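Local atomic coordinates of carboxypeptidase D (Drosophila melanogaster, PDB entry 3MN8), a protein that removes C-terminal arginine or lysine residues from peptides and proteins as a zinc-dependent carboxypeptidase, so processing growth factors, peptide hormones and neuropeptides. Residues 60-65 with 82-87; 92-97 with 133-138; 55-60 with 117-122. All coordinates share one frame; numbering follows the deposited sequence.

Interaction 1 (60-65 with 82-87); sequences QAKVHF and RNTRSR. With NAG (2-acetamido-2-deoxy-beta-D-glucopyranose), chain E.
Lys-62 and Thr-84 meet at about a right angle, the aliphatic part of the lysine passing across the branched end of the threonine. The lysine starts with its CB against both branches: OG1 of Thr-84 is 3.1 Å from Lys-62 CB, and CG2 of Thr-84 is 3.8 Å from the same atom. CG stands opposite the backbone nitrogen (chi1 179°), and the next two torsions are also extended, so the methylenes run straight past the threonine. Lys-62 CG is 4.1 Å from Thr-84 OG1, and its CD returns to the methyl, at 3.8 Å from Thr-84 CG2. Beyond that the chain turns at its last torsion and the ammonium group leads away. A long side chain suits this partly exposed place, since its methylenes can pack while its charge lies farther out.

Lys-62 belongs to strand 61-68, an outermost strand of the eight-stranded mixed sheet of the first carboxypeptidase-like domain, the active 1B form, and it pairs through the backbone with Gln-79 of the antiparallel neighbour 74-80. The loop that leaves that neighbour folds back over the start of the edge strand, where the backbone of Thr-84 bonds to that of Asn-59. An Asx turn shapes it: Asn-83 OD1 accepts from Arg-85 N at 2.9 Å, the donor standing well above the carbonyl plane. Nearer the start of the loop, Gln-60 brings NE2 to 3.7 Å from Arg-82 O, a loose approach. Arg-82 reaches the glycan, donating from NH2 to the ring oxygen O5 of NAG at 3.2 Å with a bent N-H...O angle of 138°, while the sugar's O6 lies over one face of the guanidinium group. Farther along the loop, Arg-87 forms a salt bridge with Glu-373 of the transthyretin-like domain.

Interaction 2 (92-97 with 133-138); sequences PPVKYI and NSTDIY. With NAG (2-acetamido-2-deoxy-beta-D-glucopyranose), chain E.
Val-94 and Thr-135 meet through methyl groups, CG2 of Val-94 lying 3.6 Å from CG2 of Thr-135 as the side chains cross obliquely. Beta-branched residues suit this buried spot: the threonine methyl, opposite its backbone nitrogen, faces the valine, while its hydroxyl is engaged with His-336 and Leu-131. Tyr-138 turns the edge of its ring to strand 93-97: with CG opposite the carbonyl carbon (chi1 -62°) and so beside its own backbone N, CD1 comes within 3.3 Å of Val-94 O, near the ring plane. The hydroxyl of Tyr-138 bonds to Lys-208. Lys-95 and Tyr-138 point to one face of the sheet, with Lys-95 CB 4.2 Å from Tyr-138 CB, but the lysine amine leads away to Asn-293.

Strands 93-97 and 136-140 are parallel neighbours, and the chain between them runs through helices 106-121 and 126-134, a beta-alpha-beta crossover in the core of the catalytic domain. Val-94 is gripped twice, giving its N-H to Asp-136 O at 2.7 Å and accepting at its own O from Tyr-138 N. Asp-136 N bonds to Pro-92 O, and Tyr-96 N to Tyr-138 O. Pro-93 suits its place because the bonds to 136-138 use the Pro-92 carbonyl and the Val-94 N-H, asking for no N-H from it. Just ahead of the second strand, helix 126-134 carries Asn-133, whose ND2 is bonded covalently to C1 of NAG.

Interaction 3 (55-60 with 117-122); sequences KAYPNQ and YLLGNH
Leu-119 presses its CB squarely on the face of the Tyr-57 ring, a CH-pi contact with CB 3.8 Å from the ring centroid and 11° off the ring normal. Both of its methyls continue along the ring, CD1 lying 3.8 Å from Tyr-57 CD1 and CD2 3.9 Å from Tyr-57 CG. Tyr-57 CG lies opposite the carbonyl carbon (chi1 -58°), which carries the ring across to Leu-119. At the far end the tyrosine hydroxyl reaches the backbone of Gly-120, with OH 3.3 Å from CA. Gln-60 brings its amide to the edge of the His-122 imidazole, the two planes 77° apart.

Farther out, His-122 ND1 donates to Leu-119 O at 2.8 Å, holding the imidazole edge-on against the backbone near the end of helix 106-121. Tyr-57 is the first residue to leave helical geometry after helix 43-56, and Gln-60 N bonds back to its carbonyl oxygen. Were Tyr-57 replaced by an alanine, Leu-119 would probably lose the ring that covers it, and a gap is likely to open between the two helix ends. With no clear hydrogen bond across it, this ring-on-methylene packing depends on close fit of shape.

From the N terminus, helix 43-56 ends in 55-60, the first half of interaction 3, which closes only when 117-122 arrives at the end of helix 106-121. Interaction 1 is nested within that loop, its two segments joined by strand 74-80. Interaction 2 opens at 92-97, after interaction 1 has closed, and finishes at 133-138, beyond interaction 3, so these two cross. Gln-60 serves both interactions 1 and 3. Interactions 1 and 2 share the N-linked sugar and the same sheet. Together the contacts tie the sheet's edge strand, its parallel interior and the ends of two helices.

Interaction 1 (60-65 with 82-87)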
loop_
_atom_site.group_PDB
_atom_site.type_symbol
_atom_site.label_atom_id
_atom_site.label_comp_id
_atom_site.label_asym_id
_atom_site.label_seq_id
_atom_site.Cartn_x
_atom_site.Cartn_y
_atom_site.Cartn_z
ATOM N N GLN A 60 -8.984 -17.520 -7.177
ATOM C CA GLN A 60 -7.859 -16.683 -6.794
ATOM C C GLN A 60 -8.066 -15.206 -7.111
ATOM O O GLN A 60 -7.404 -14.337 -6.545
ATOM C CB GLN A 60 -6.592 -17.212 -7.453
ATOM C CG GLN A 60 -6.848 -18.477 -8.258
ATOM C CD GLN A 60 -5.711 -19.459 -8.146
ATOM O OE1 GLN A 60 -5.499 -20.301 -9.031
ATOM N NE2 GLN A 60 -4.959 -19.353 -7.051
ATOM N N ALA A 61 -8.991 -14.916 -8.010
ATOM C CA ALA A 61 -9.331 -13.531 -8.298
ATOM C C ALA A 61 -10.760 -13.252 -7.872
ATOM O O ALA A 61 -11.677 -14.008 -8.220
ATOM C CB ALA A 61 -9.149 -13.225 -9.769
ATOM N N LYS A 62 -10.931 -12.171 -7.109
ATOM C CA LYS A 62 -12.242 -11.734 -6.634
ATOM C C LYS A 62 -12.350 -10.221 -6.670
ATOM O O LYS A 62 -11.428 -9.523 -6.265
ATOM C CB LYS A 62 -12.489 -12.231 -5.209
ATOM C CG LYS A 62 -13.832 -11.803 -4.628
ATOM C CD LYS A 62 -14.078 -12.491 -3.293
ATOM C CE LYS A 62 -15.346 -11.989 -2.637
ATOM N NZ LYS A 62 -16.513 -12.092 -3.550
ATOM N N VAL A 63 -13.477 -9.717 -7.163
ATOM C CA VAL A 63 -13.694 -8.280 -7.248
ATOM C C VAL A 63 -14.456 -7.772 -6.046
ATOM O O VAL A 63 -15.439 -8.377 -5.626
ATOM C CB VAL A 63 -14.484 -7.894 -8.494
ATOM C CG1 VAL A 63 -14.901 -6.443 -8.411
ATOM C CG2 VAL A 63 -13.657 -8.153 -9.754
ATOM N N HIS A 64 -13.997 -6.644 -5.519
ATOM C CA HIS A 64 -14.605 -5.995 -4.371
ATOM C C HIS A 64 -15.055 -4.587 -4.724
ATOM O O HIS A 64 -14.300 -3.818 -5.331
ATOM C CB HIS A 64 -13.600 -5.947 -3.233
ATOM C CG HIS A 64 -13.123 -7.300 -2.814
ATOM N ND1 HIS A 64 -13.764 -8.046 -1.848
ATOM C CD2 HIS A 64 -12.092 -8.056 -3.256
ATOM C CE1 HIS A 64 -13.137 -9.197 -1.699
ATOM N NE2 HIS A 64 -12.117 -9.228 -2.539
ATOM N N PHE A 65 -16.294 -4.268 -4.351
ATOM C CA PHE A 65 -16.865 -2.933 -4.537
ATOM C C PHE A 65 -16.614 -2.111 -3.276
ATOM O O PHE A 65 -16.986 -2.530 -2.175
ATOM C CB PHE A 65 -18.364 -3.053 -4.819
ATOM C CG PHE A 65 -19.116 -1.750 -4.760
ATOM C CD1 PHE A 65 -19.705 -1.322 -3.581
ATOM C CD2 PHE A 65 -19.261 -0.971 -5.891
ATOM C CE1 PHE A 65 -20.402 -0.131 -3.529
ATOM C CE2 PHE A 65 -19.964 0.217 -5.847
ATOM C CZ PHE A 65 -20.533 0.639 -4.663
ATOM N N ARG A 82 -4.369 -17.100 -2.336
ATOM C CA ARG A 82 -4.312 -18.554 -2.490
ATOM C C ARG A 82 -5.743 -19.044 -2.627
ATOM O O ARG A 82 -6.070 -19.807 -3.541
ATOM C CB ARG A 82 -3.614 -19.207 -1.284
ATOM C CG ARG A 82 -3.590 -20.742 -1.271
ATOM C CD ARG A 82 -2.174 -21.289 -1.147
ATOM N NE ARG A 82 -1.968 -22.073 0.065
ATOM C CZ ARG A 82 -0.947 -22.904 0.282
ATOM N NH1 ARG A 82 -0.873 -23.558 1.434
ATOM N NH2 ARG A 82 -0.002 -23.097 -0.635
ATOM N N ASN A 83 -6.600 -18.567 -1.727
ATOM C CA ASN A 83 -8.009 -18.937 -1.738
ATOM C C ASN A 83 -8.895 -17.752 -1.437
ATOM O O ASN A 83 -8.989 -17.317 -0.294
ATOM C CB ASN A 83 -8.277 -20.034 -0.715
ATOM C CG ASN A 83 -9.758 -20.176 -0.382
ATOM O OD1 ASN A 83 -10.625 -19.948 -1.230
ATOM N ND2 ASN A 83 -10.052 -20.562 0.860
ATOM N N THR A 84 -9.567 -17.246 -2.463
ATOM C CA THR A 84 -10.344 -16.014 -2.330
ATOM C C THR A 84 -11.531 -16.112 -1.359
ATOM O O THR A 84 -12.064 -15.099 -0.917
ATOM C CB THR A 84 -10.807 -15.511 -3.699
ATOM O OG1 THR A 84 -10.539 -14.112 -3.802
ATOM C CG2 THR A 84 -12.282 -15.773 -3.897
ATOM N N ARG A 85 -11.932 -17.323 -1.002
ATOM C CA ARG A 85 -13.035 -17.475 -0.061
ATOM C C ARG A 85 -12.757 -16.812 1.287
ATOM O O ARG A 85 -13.566 -16.038 1.788
ATOM C CB ARG A 85 -13.370 -18.948 0.150
ATOM C CG ARG A 85 -13.905 -19.646 -1.090
ATOM C CD ARG A 85 -14.743 -20.857 -0.708
ATOM N NE ARG A 85 -16.111 -20.498 -0.326
ATOM C CZ ARG A 85 -16.528 -20.312 0.925
ATOM N NH1 ARG A 85 -17.798 -19.993 1.156
ATOM N NH2 ARG A 85 -15.683 -20.441 1.944
ATOM N N SER A 86 -11.609 -17.121 1.879
ATOM C CA SER A 86 -11.232 -16.536 3.165
ATOM C C SER A 86 -9.844 -15.908 3.101
ATOM O O SER A 86 -9.357 -15.536 2.031
ATOM C CB SER A 86 -11.272 -17.595 4.273
ATOM O OG SER A 86 -12.575 -18.151 4.439
ATOM N N ARG A 87 -9.225 -15.770 4.262
ATOM C CA ARG A 87 -7.825 -15.387 4.348
ATOM C C ARG A 87 -7.187 -16.375 5.306
ATOM O O ARG A 87 -7.612 -16.488 6.452
ATOM C CB ARG A 87 -7.678 -13.960 4.891
ATOM C CG ARG A 87 -6.494 -13.183 4.320
ATOM C CD ARG A 87 -6.218 -11.916 5.098
ATOM N NE ARG A 87 -5.449 -12.203 6.304
ATOM C CZ ARG A 87 -5.960 -12.261 7.525
ATOM N NH1 ARG A 87 -7.250 -12.046 7.728
ATOM N NH2 ARG A 87 -5.172 -12.533 8.543
HETATM C C1 NAG E . 0.867 -22.482 -3.919
HETATM C C2 NAG E . 2.019 -23.463 -3.701
HETATM C C3 NAG E . 1.864 -24.753 -4.498
HETATM C C4 NAG E . 0.428 -25.269 -4.422
HETATM C C5 NAG E . -0.556 -24.142 -4.704
HETATM C C6 NAG E . -1.984 -24.626 -4.546
HETATM C C7 NAG E . 3.793 -22.435 -5.146
HETATM C C8 NAG E . 2.847 -22.118 -6.276
HETATM N N2 NAG E . 3.307 -22.830 -3.962
HETATM O O3 NAG E . 2.764 -25.715 -3.984
HETATM O O4 NAG E . 0.224 -26.314 -5.351
HETATM O O5 NAG E . -0.372 -23.117 -3.765
HETATM O O6 NAG E . -2.235 -24.753 -3.163
HETATM O O7 NAG E . 5.005 -22.311 -5.323
#

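Interaction 2 (92-97 with 133-138)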
loop_
_atom_site.group_PDB
_atom_site.type_symbol
_atom_site.label_atom_id
_atom_site.label_comp_id
_atom_site.label_asym_id
_atom_site.label_seq_id
_atom_site.Cartn_x
_atom_site.Cartn_y
_atom_site.Cartn_z
ATOM N N PRO A 92 -0.740 -12.130 5.386
ATOM C CA PRO A 92 -0.771 -10.662 5.356
ATOM C C PRO A 92 -1.660 -10.114 4.250
ATOM O O PRO A 92 -1.434 -10.413 3.072
ATOM C CB PRO A 92 0.684 -10.278 5.060
ATOM C CG PRO A 92 1.490 -11.531 5.262
ATOM C CD PRO A 92 0.575 -12.664 4.990
ATOM N N PRO A 93 -2.665 -9.311 4.621
ATOM C CA PRO A 93 -3.392 -8.554 3.602
ATOM C C PRO A 93 -2.565 -7.328 3.239
ATOM O O PRO A 93 -1.937 -6.697 4.093
ATOM C CB PRO A 93 -4.703 -8.144 4.302
ATOM C CG PRO A 93 -4.503 -8.427 5.754
ATOM C CD PRO A 93 -3.107 -8.978 5.978
ATOM N N VAL A 94 -2.549 -7.003 1.957
ATOM C CA VAL A 94 -1.760 -5.893 1.477
ATOM C C VAL A 94 -2.569 -5.223 0.382
ATOM O O VAL A 94 -3.462 -5.854 -0.192
ATOM C CB VAL A 94 -0.423 -6.389 0.904
ATOM C CG1 VAL A 94 0.434 -5.219 0.463
ATOM C CG2 VAL A 94 0.312 -7.250 1.928
ATOM N N LYS A 95 -2.275 -3.952 0.097
ATOM C CA LYS A 95 -2.952 -3.225 -0.982
ATOM C C LYS A 95 -2.033 -2.306 -1.792
ATOM O O LYS A 95 -1.052 -1.758 -1.280
ATOM C CB LYS A 95 -4.145 -2.430 -0.447
ATOM C CG LYS A 95 -3.790 -1.314 0.518
ATOM C CD LYS A 95 -4.628 -1.435 1.789
ATOM C CE LYS A 95 -4.890 -0.068 2.411
ATOM N NZ LYS A 95 -3.665 0.747 2.636
ATOM N N TYR A 96 -2.359 -2.164 -3.069
ATOM C CA TYR A 96 -1.747 -1.152 -3.925
ATOM C C TYR A 96 -2.837 -0.220 -4.454
ATOM O O TYR A 96 -3.821 -0.679 -5.048
ATOM C CB TYR A 96 -1.023 -1.804 -5.104
ATOM C CG TYR A 96 0.397 -2.216 -4.804
ATOM C CD1 TYR A 96 1.097 -1.646 -3.748
ATOM C CD2 TYR A 96 1.047 -3.169 -5.587
ATOM C CE1 TYR A 96 2.401 -2.005 -3.483
ATOM C CE2 TYR A 96 2.355 -3.541 -5.324
ATOM C CZ TYR A 96 3.026 -2.956 -4.263
ATOM O OH TYR A 96 4.325 -3.306 -3.963
ATOM N N ILE A 97 -2.700 1.082 -4.226
ATOM C CA ILE A 97 -3.654 2.002 -4.839
ATOM C C ILE A 97 -2.938 2.890 -5.842
ATOM O O ILE A 97 -1.751 3.178 -5.678
ATOM C CB ILE A 97 -4.448 2.857 -3.816
ATOM C CG1 ILE A 97 -5.264 1.978 -2.846
ATOM C CG2 ILE A 97 -5.417 3.758 -4.561
ATOM C CD1 ILE A 97 -4.535 1.535 -1.613
ATOM N N ASN A 133 0.589 -17.392 -2.721
ATOM C CA ASN A 133 0.207 -18.332 -1.681
ATOM C C ASN A 133 0.281 -17.715 -0.281
ATOM O O ASN A 133 -0.531 -18.029 0.596
ATOM C CB ASN A 133 1.106 -19.568 -1.745
ATOM C CG ASN A 133 0.630 -20.586 -2.756
ATOM O OD1 ASN A 133 -0.276 -20.320 -3.547
ATOM N ND2 ASN A 133 1.238 -21.767 -2.731
ATOM N N SER A 134 1.247 -16.824 -0.086
ATOM C CA SER A 134 1.612 -16.371 1.251
ATOM C C SER A 134 1.113 -14.976 1.564
ATOM O O SER A 134 1.249 -14.508 2.695
ATOM C CB SER A 134 3.133 -16.402 1.411
ATOM O OG SER A 134 3.762 -15.695 0.354
ATOM N N THR A 135 0.550 -14.310 0.561
ATOM C CA THR A 135 0.090 -12.933 0.725
ATOM C C THR A 135 -1.299 -12.735 0.163
ATOM O O THR A 135 -1.648 -13.300 -0.876
ATOM C CB THR A 135 1.020 -11.926 0.022
ATOM O OG1 THR A 135 2.377 -12.401 0.041
ATOM C CG2 THR A 135 0.936 -10.574 0.713
ATOM N N ASP A 136 -2.087 -11.923 0.854
ATOM C CA ASP A 136 -3.430 -11.573 0.403
ATOM C C ASP A 136 -3.387 -10.194 -0.238
ATOM O O ASP A 136 -3.253 -9.175 0.453
ATOM C CB ASP A 136 -4.382 -11.554 1.582
ATOM C CG ASP A 136 -5.653 -12.301 1.304
ATOM O OD1 ASP A 136 -5.594 -13.520 1.035
ATOM O OD2 ASP A 136 -6.719 -11.665 1.371
ATOM N N ILE A 137 -3.507 -10.162 -1.559
ATOM C CA ILE A 137 -3.191 -8.965 -2.293
ATOM C C ILE A 137 -4.406 -8.278 -2.919
ATOM O O ILE A 137 -5.222 -8.915 -3.589
ATOM C CB ILE A 137 -2.153 -9.270 -3.359
ATOM C CG1 ILE A 137 -0.853 -9.789 -2.707
ATOM C CG2 ILE A 137 -1.919 -8.038 -4.221
ATOM C CD1 ILE A 137 0.106 -10.504 -3.687
ATOM N N TYR A 138 -4.513 -6.968 -2.692
ATOM C CA TYR A 138 -5.571 -6.141 -3.275
ATOM C C TYR A 138 -5.024 -5.017 -4.170
ATOM O O TYR A 138 -4.158 -4.226 -3.754
ATOM C CB TYR A 138 -6.421 -5.514 -2.175
ATOM C CG TYR A 138 -7.147 -6.505 -1.310
ATOM C CD1 TYR A 138 -6.489 -7.185 -0.304
ATOM C CD2 TYR A 138 -8.499 -6.744 -1.490
ATOM C CE1 TYR A 138 -7.157 -8.076 0.497
ATOM C CE2 TYR A 138 -9.175 -7.629 -0.696
ATOM C CZ TYR A 138 -8.502 -8.295 0.298
ATOM O OH TYR A 138 -9.158 -9.201 1.104
HETATM C C1 NAG E . 0.867 -22.482 -3.919
HETATM C C2 NAG E . 2.019 -23.463 -3.701
HETATM C C3 NAG E . 1.864 -24.753 -4.498
HETATM C C4 NAG E . 0.428 -25.269 -4.422
HETATM C C5 NAG E . -0.556 -24.142 -4.704
HETATM C C6 NAG E . -1.984 -24.626 -4.546
HETATM C C7 NAG E . 3.793 -22.435 -5.146
HETATM C C8 NAG E . 2.847 -22.118 -6.276
HETATM N N2 NAG E . 3.307 -22.830 -3.962
HETATM O O3 NAG E . 2.764 -25.715 -3.984
HETATM O O4 NAG E . 0.224 -26.314 -5.351
HETATM O O5 NAG E . -0.372 -23.117 -3.765
HETATM O O6 NAG E . -2.235 -24.753 -3.163
HETATM O O7 NAG E . 5.005 -22.311 -5.323
#

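Interaction 3 (55-60 with 117-122)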
loop_
_atom_site.group_PDB
_atom_site.type_symbol
_atom_site.label_atom_id
_atom_site.label_comp_id
_atom_site.label_asym_id
_atom_site.label_seq_id
_atom_site.Cartn_x
_atom_site.Cartn_y
_atom_site.Cartn_z
ATOM N N LYS A 55 -13.678 -14.781 -13.499
ATOM C CA LYS A 55 -14.165 -16.011 -14.106
ATOM C C LYS A 55 -13.019 -16.832 -14.700
ATOM O O LYS A 55 -12.997 -18.060 -14.602
ATOM C CB LYS A 55 -15.249 -15.723 -15.150
ATOM C CG LYS A 55 -14.908 -14.660 -16.168
ATOM C CD LYS A 55 -16.039 -14.537 -17.195
ATOM C CE LYS A 55 -16.228 -15.838 -17.989
ATOM N NZ LYS A 55 -17.258 -15.745 -19.079
ATOM N N ALA A 56 -12.063 -16.148 -15.309
ATOM C CA ALA A 56 -10.847 -16.809 -15.742
ATOM C C ALA A 56 -10.173 -17.542 -14.567
ATOM O O ALA A 56 -9.652 -18.648 -14.733
ATOM C CB ALA A 56 -9.887 -15.798 -16.382
ATOM N N TYR A 57 -10.187 -16.924 -13.386
ATOM C CA TYR A 57 -9.494 -17.478 -12.227
ATOM C C TYR A 57 -10.402 -17.545 -11.012
ATOM O O TYR A 57 -10.218 -16.793 -10.074
ATOM C CB TYR A 57 -8.269 -16.635 -11.896
ATOM C CG TYR A 57 -7.280 -16.511 -13.029
ATOM C CD1 TYR A 57 -7.396 -15.485 -13.971
ATOM C CD2 TYR A 57 -6.219 -17.406 -13.158
ATOM C CE1 TYR A 57 -6.482 -15.357 -15.022
ATOM C CE2 TYR A 57 -5.297 -17.290 -14.199
ATOM C CZ TYR A 57 -5.430 -16.263 -15.130
ATOM O OH TYR A 57 -4.515 -16.150 -16.163
ATOM N N PRO A 58 -11.377 -18.462 -11.028
ATOM C CA PRO A 58 -12.472 -18.545 -10.055
ATOM C C PRO A 58 -12.027 -18.503 -8.598
ATOM O O PRO A 58 -12.691 -17.844 -7.799
ATOM C CB PRO A 58 -13.103 -19.908 -10.359
ATOM C CG PRO A 58 -12.827 -20.125 -11.795
ATOM C CD PRO A 58 -11.485 -19.501 -12.067
ATOM N N ASN A 59 -10.935 -19.180 -8.256
ATOM C CA ASN A 59 -10.574 -19.341 -6.843
ATOM C C ASN A 59 -9.552 -18.334 -6.294
ATOM O O ASN A 59 -9.298 -18.287 -5.086
ATOM C CB ASN A 59 -10.092 -20.770 -6.571
ATOM C CG ASN A 59 -11.064 -21.824 -7.079
ATOM O OD1 ASN A 59 -11.852 -21.576 -7.990
ATOM N ND2 ASN A 59 -11.001 -23.016 -6.495
ATOM N N GLN A 60 -8.984 -17.520 -7.177
ATOM C CA GLN A 60 -7.859 -16.683 -6.794
ATOM C C GLN A 60 -8.066 -15.206 -7.111
ATOM O O GLN A 60 -7.404 -14.337 -6.545
ATOM C CB GLN A 60 -6.592 -17.212 -7.453
ATOM C CG GLN A 60 -6.848 -18.477 -8.258
ATOM C CD GLN A 60 -5.711 -19.459 -8.146
ATOM O OE1 GLN A 60 -5.499 -20.301 -9.031
ATOM N NE2 GLN A 60 -4.959 -19.353 -7.051
ATOM N N TYR A 117 -0.404 -10.053 -14.713
ATOM C CA TYR A 117 0.903 -10.675 -14.521
ATOM C C TYR A 117 0.894 -11.750 -13.434
ATOM O O TYR A 117 1.259 -12.903 -13.663
ATOM C CB TYR A 117 1.949 -9.616 -14.183
ATOM C CG TYR A 117 3.344 -10.175 -14.040
ATOM C CD1 TYR A 117 4.139 -10.395 -15.154
ATOM C CD2 TYR A 117 3.862 -10.491 -12.793
ATOM C CE1 TYR A 117 5.414 -10.915 -15.037
ATOM C CE2 TYR A 117 5.143 -11.013 -12.655
ATOM C CZ TYR A 117 5.914 -11.222 -13.785
ATOM O OH TYR A 117 7.179 -11.743 -13.667
ATOM N N LEU A 118 0.477 -11.367 -12.241
ATOM C CA LEU A 118 0.398 -12.302 -11.136
ATOM C C LEU A 118 -0.464 -13.503 -11.473
ATOM O O LEU A 118 -0.030 -14.641 -11.349
ATOM C CB LEU A 118 -0.147 -11.609 -9.887
ATOM C CG LEU A 118 0.886 -10.725 -9.203
ATOM C CD1 LEU A 118 0.284 -9.998 -8.012
ATOM C CD2 LEU A 118 2.096 -11.565 -8.796
ATOM N N LEU A 119 -1.695 -13.252 -11.889
ATOM C CA LEU A 119 -2.610 -14.348 -12.152
ATOM C C LEU A 119 -2.095 -15.287 -13.223
ATOM O O LEU A 119 -1.988 -16.489 -12.989
ATOM C CB LEU A 119 -3.993 -13.823 -12.522
ATOM C CG LEU A 119 -4.804 -13.411 -11.298
ATOM C CD1 LEU A 119 -6.119 -12.747 -11.720
ATOM C CD2 LEU A 119 -5.036 -14.630 -10.401
ATOM N N GLY A 120 -1.763 -14.734 -14.387
ATOM C CA GLY A 120 -1.363 -15.540 -15.532
ATOM C C GLY A 120 0.007 -16.194 -15.406
ATOM O O GLY A 120 0.391 -17.006 -16.251
ATOM N N ASN A 121 0.743 -15.855 -14.351
ATOM C CA ASN A 121 2.063 -16.428 -14.156
ATOM C C ASN A 121 2.275 -17.203 -12.859
ATOM O O ASN A 121 3.196 -18.018 -12.776
ATOM C CB ASN A 121 3.124 -15.350 -14.299
ATOM C CG ASN A 121 3.333 -14.949 -15.735
ATOM O OD1 ASN A 121 4.100 -15.582 -16.466
ATOM N ND2 ASN A 121 2.646 -13.895 -16.157
ATOM N N HIS A 122 1.419 -16.963 -11.870
ATOM C CA HIS A 122 1.581 -17.538 -10.530
ATOM C C HIS A 122 1.713 -19.073 -10.483
ATOM O O HIS A 122 2.370 -19.616 -9.592
ATOM C CB HIS A 122 0.452 -17.080 -9.586
ATOM C CG HIS A 122 -0.758 -17.965 -9.611
ATOM N ND1 HIS A 122 -1.818 -17.750 -10.466
ATOM C CD2 HIS A 122 -1.072 -19.068 -8.889
ATOM C CE1 HIS A 122 -2.734 -18.683 -10.269
ATOM N NE2 HIS A 122 -2.306 -19.495 -9.319
#